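Local coordinates for protein bucandin (Bungarus candidus, PDB 1F94) that is a three-finger snake toxin thought to act presynaptically by enhancing acetylcholine release, although direct evidence for that activity is lacking, at residues M1-S9 / L13-Y25. Sequence-based numbering, arbitrary orientation.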
loop_
_atom_site.group_PDB
_atom_site.type_symbol
_atom_site.label_atom_id
_atom_site.label_comp_id
_atom_site.label_asym_id
_atom_site.label_seq_id
_atom_site.Cartn_x
_atom_site.Cartn_y
_atom_site.Cartn_z
ATOM N N MET A 1 -10.550 4.265 -8.945
ATOM C CA MET A 1 -9.095 4.223 -8.713
ATOM C C MET A 1 -8.685 2.770 -8.397
ATOM O O MET A 1 -9.484 2.039 -7.816
ATOM C CB MET A 1 -8.814 5.124 -7.507
ATOM C CG MET A 1 -7.377 5.308 -7.166
ATOM S SD MET A 1 -7.014 6.537 -5.936
ATOM C CE MET A 1 -6.772 5.527 -4.501
ATOM N N GLU A 2 -7.445 2.461 -8.752
ATOM C CA GLU A 2 -6.821 1.207 -8.414
ATOM C C GLU A 2 -5.549 1.499 -7.654
ATOM O O GLU A 2 -4.952 2.549 -7.768
ATOM C CB GLU A 2 -6.451 0.395 -9.676
ATOM C CG GLU A 2 -7.670 -0.068 -10.500
ATOM C CD GLU A 2 -7.212 -0.776 -11.800
ATOM O OE1 GLU A 2 -6.139 -0.411 -12.381
ATOM O OE2 GLU A 2 -7.885 -1.710 -12.232
ATOM N N CYS A 3 -5.100 0.502 -6.882
ATOM C CA CYS A 3 -3.818 0.491 -6.254
ATOM C C CYS A 3 -3.114 -0.826 -6.578
ATOM O O CYS A 3 -3.742 -1.794 -6.984
ATOM C CB CYS A 3 -3.946 0.566 -4.705
ATOM S SG CYS A 3 -4.775 2.056 -4.124
ATOM N N TYR A 4 -1.805 -0.843 -6.380
ATOM C CA TYR A 4 -1.064 -2.105 -6.427
ATOM C C TYR A 4 -1.301 -2.898 -5.166
ATOM O O TYR A 4 -1.577 -2.367 -4.077
ATOM C CB TYR A 4 0.441 -1.866 -6.644
ATOM C CG TYR A 4 0.741 -1.325 -7.997
ATOM C CD1 TYR A 4 1.220 -0.025 -8.213
ATOM C CD2 TYR A 4 0.538 -2.127 -9.144
ATOM C CE1 TYR A 4 1.487 0.418 -9.488
ATOM C CE2 TYR A 4 0.797 -1.708 -10.407
ATOM C CZ TYR A 4 1.274 -0.397 -10.589
ATOM O OH TYR A 4 1.533 0.062 -11.836
ATOM N N ARG A 5 -1.157 -4.223 -5.305
ATOM C CA ARG A 5 -1.160 -5.155 -4.207
ATOM C C ARG A 5 -0.140 -6.259 -4.521
ATOM O O ARG A 5 0.291 -6.419 -5.675
ATOM C CB ARG A 5 -2.519 -5.704 -3.829
ATOM C CG ARG A 5 -3.094 -6.676 -4.784
ATOM C CD ARG A 5 -4.396 -7.326 -4.343
ATOM N NE ARG A 5 -4.682 -8.471 -5.206
ATOM C CZ ARG A 5 -4.217 -9.723 -5.053
ATOM N NH1 ARG A 5 -3.437 -10.117 -4.056
ATOM N NH2 ARG A 5 -4.595 -10.610 -5.957
ATOM N N CYS A 6 0.202 -7.019 -3.498
ATOM C CA CYS A 6 1.203 -8.056 -3.607
ATOM C C CYS A 6 0.614 -9.467 -3.475
ATOM O O CYS A 6 -0.253 -9.752 -2.676
ATOM C CB CYS A 6 2.287 -7.873 -2.524
ATOM S SG CYS A 6 3.083 -6.257 -2.506
ATOM N N GLY A 7 1.195 -10.357 -4.261
ATOM C CA GLY A 7 0.928 -11.782 -4.161
ATOM C C GLY A 7 2.232 -12.529 -4.416
ATOM O O GLY A 7 3.308 -11.960 -4.521
ATOM N N VAL A 8 2.134 -13.837 -4.572
ATOM C CA VAL A 8 3.339 -14.671 -4.825
ATOM C C VAL A 8 4.080 -14.222 -6.026
ATOM O O VAL A 8 5.280 -14.409 -6.108
ATOM C CB VAL A 8 2.915 -16.181 -4.929
ATOM C CG1 VAL A 8 2.152 -16.458 -6.175
ATOM C CG2 VAL A 8 4.161 -16.995 -4.793
ATOM N N SER A 9 3.385 -13.627 -7.017
ATOM C CA SER A 9 4.006 -13.227 -8.279
ATOM C C SER A 9 4.640 -11.853 -8.224
ATOM O O SER A 9 5.292 -11.464 -9.201
ATOM C CB SER A 9 3.033 -13.311 -9.429
ATOM O OG SER A 9 2.040 -12.285 -9.286
ATOM N N LEU A 13 0.278 -6.481 -8.997
ATOM C CA LEU A 13 -1.116 -6.784 -9.126
ATOM C C LEU A 13 -1.948 -5.514 -8.920
ATOM O O LEU A 13 -1.556 -4.698 -8.093
ATOM C CB LEU A 13 -1.533 -7.849 -8.099
ATOM C CG LEU A 13 -0.691 -9.100 -8.102
ATOM C CD1 LEU A 13 -1.173 -10.069 -7.038
ATOM C CD2 LEU A 13 -0.685 -9.798 -9.452
ATOM N N LYS A 14 -3.065 -5.400 -9.586
ATOM C CA LYS A 14 -3.931 -4.242 -9.478
ATOM C C LYS A 14 -5.211 -4.613 -8.772
ATOM O O LYS A 14 -5.777 -5.671 -8.988
ATOM C CB LYS A 14 -4.282 -3.689 -10.865
ATOM C CG LYS A 14 -3.033 -3.246 -11.655
ATOM C CD LYS A 14 -3.462 -2.804 -13.075
ATOM C CE LYS A 14 -2.335 -2.819 -14.052
ATOM N NZ LYS A 14 -1.988 -4.099 -14.751
ATOM N N ILE A 15 -5.683 -3.716 -7.870
ATOM C CA ILE A 15 -6.940 -3.922 -7.166
ATOM C C ILE A 15 -7.774 -2.651 -7.194
ATOM O O ILE A 15 -7.231 -1.555 -6.941
ATOM C CB ILE A 15 -6.686 -4.429 -5.741
ATOM C CG1 ILE A 15 -7.977 -4.787 -5.047
ATOM C CG2 ILE A 15 -5.864 -3.474 -4.921
ATOM C CD1 ILE A 15 -7.831 -5.825 -3.965
ATOM N N THR A 16 -9.030 -2.766 -7.465
ATOM C CA THR A 16 -9.939 -1.639 -7.504
ATOM C C THR A 16 -10.264 -1.220 -6.096
ATOM O O THR A 16 -10.611 -2.052 -5.231
ATOM C CB THR A 16 -11.228 -1.997 -8.236
ATOM O OG1 THR A 16 -10.875 -2.308 -9.590
ATOM C CG2 THR A 16 -12.188 -0.819 -8.290
ATOM N N CYS A 17 -10.215 0.077 -5.838
ATOM C CA CYS A 17 -10.590 0.692 -4.595
ATOM C C CYS A 17 -12.059 1.118 -4.636
ATOM O O CYS A 17 -12.592 1.552 -5.649
ATOM C CB CYS A 17 -9.761 1.972 -4.365
ATOM S SG CYS A 17 -7.978 1.829 -4.495
ATOM N N SER A 18 -12.690 0.975 -3.480
ATOM C CA SER A 18 -14.027 1.594 -3.380
ATOM C C SER A 18 -13.888 3.111 -3.381
ATOM O O SER A 18 -12.831 3.673 -3.112
ATOM C CB SER A 18 -14.702 1.188 -2.105
ATOM O OG SER A 18 -13.990 1.667 -1.013
ATOM N N ALA A 19 -15.004 3.809 -3.645
ATOM C CA ALA A 19 -14.953 5.265 -3.557
ATOM C C ALA A 19 -14.489 5.762 -2.189
ATOM O O ALA A 19 -13.834 6.813 -2.072
ATOM C CB ALA A 19 -16.331 5.854 -3.898
ATOM N N GLU A 20 -14.815 5.045 -1.110
ATOM C CA GLU A 20 -14.371 5.489 0.219
ATOM C C GLU A 20 -12.910 5.179 0.488
ATOM O O GLU A 20 -12.268 5.755 1.402
ATOM C CB GLU A 20 -15.246 4.816 1.276
ATOM N N GLU A 21 -12.329 4.267 -0.272
ATOM C CA GLU A 21 -10.890 3.927 -0.118
ATOM C C GLU A 21 -10.090 4.914 -0.960
ATOM O O GLU A 21 -9.757 4.656 -2.132
ATOM C CB GLU A 21 -10.623 2.498 -0.553
ATOM C CG GLU A 21 -11.148 1.444 0.402
ATOM C CD GLU A 21 -11.106 0.026 -0.151
ATOM O OE1 GLU A 21 -11.012 -0.162 -1.369
ATOM O OE2 GLU A 21 -11.142 -0.902 0.696
ATOM N N THR A 22 -9.816 6.084 -0.392
ATOM C CA THR A 22 -9.183 7.098 -1.254
ATOM C C THR A 22 -7.643 7.002 -1.134
ATOM O O THR A 22 -7.013 7.756 -1.838
ATOM C CB THR A 22 -9.629 8.488 -0.854
ATOM O OG1 THR A 22 -9.300 8.558 0.584
ATOM C CG2 THR A 22 -11.123 8.659 -1.043
ATOM N N PHE A 23 -7.076 6.074 -0.347
ATOM C CA PHE A 23 -5.649 5.897 -0.268
ATOM C C PHE A 23 -5.181 4.584 -0.881
ATOM O O PHE A 23 -5.843 3.557 -0.794
ATOM C CB PHE A 23 -5.172 5.833 1.178
ATOM C CG PHE A 23 -5.470 7.103 1.985
ATOM C CD1 PHE A 23 -4.626 8.185 1.876
ATOM C CD2 PHE A 23 -6.579 7.172 2.793
ATOM C CE1 PHE A 23 -4.927 9.325 2.567
ATOM C CE2 PHE A 23 -6.848 8.305 3.508
ATOM C CZ PHE A 23 -5.989 9.372 3.403
ATOM N N CYS A 24 -3.975 4.638 -1.454
ATOM C CA CYS A 24 -3.145 3.471 -1.627
ATOM C C CYS A 24 -2.098 3.540 -0.530
ATOM O O CYS A 24 -1.532 4.607 -0.229
ATOM C CB CYS A 24 -2.420 3.458 -2.951
ATOM S SG CYS A 24 -3.417 3.516 -4.452
ATOM N N TYR A 25 -1.795 2.396 0.071
ATOM C CA TYR A 25 -0.787 2.265 1.103
ATOM C C TYR A 25 0.388 1.448 0.546
ATOM O O TYR A 25 0.233 0.570 -0.310
ATOM C CB TYR A 25 -1.281 1.719 2.441
ATOM C CG TYR A 25 -1.916 0.365 2.371
ATOM C CD1 TYR A 25 -1.150 -0.790 2.580
ATOM C CD2 TYR A 25 -3.258 0.193 2.108
ATOM C CE1 TYR A 25 -1.749 -2.048 2.520
ATOM C CE2 TYR A 25 -3.853 -1.020 2.059
ATOM C CZ TYR A 25 -3.075 -2.160 2.268
ATOM O OH TYR A 25 -3.670 -3.409 2.196
HETATM O O HOH W 1 -12.305 4.121 -6.545
HETATM O O HOH W 2 -6.150 -7.931 -7.612
#
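Arg-5 lays its guanidinium over CD1 of Leu-13, which sits under one face of the flat group, 3.6 Å from NH2. The arginine CG lies between the backbone N and the carbonyl carbon (chi1 72°), and from there the extended chain crosses the Ile-15 side chain at about a right angle, Arg-5 CD meeting Ile-15 CD1 at 3.8 Å. A water lying in the guanidinium plane accepts from NE and donates to Lys-14 O, pinning the edge of the group to the partner strand. On the other face of this two-stranded antiparallel hairpin, Glu-2 slants past Lys-14 and Thr-16; the charges of Glu-2 and Lys-14 stay apart, OE1 and NZ being 6.0 Å from each other. Between the strands, Cys-3 and Ile-15 exchange a pair of backbone hydrogen bonds, and Cys-17 N closes the end of the hairpin on Met-1 O at 2.9 Å. There the sulfurs crowd together: Cys-3 SG, bonded to Cys-24 SG, lies just 3.2 Å from Cys-17 SG. The Met-1 chain, bent at chi3 (101°), brings CE within 3.9 Å of both Cys-17 SG and Cys-24 SG. The same methyl touches Thr-22 O at 3.5 Å. This is the disulfide core of the three-finger fold: Cys-3–Cys-24 joins strand 2-7 to strand 23-29, and Cys-17, just past strand 12-16, is bonded to Cys-39 on strand 35-40.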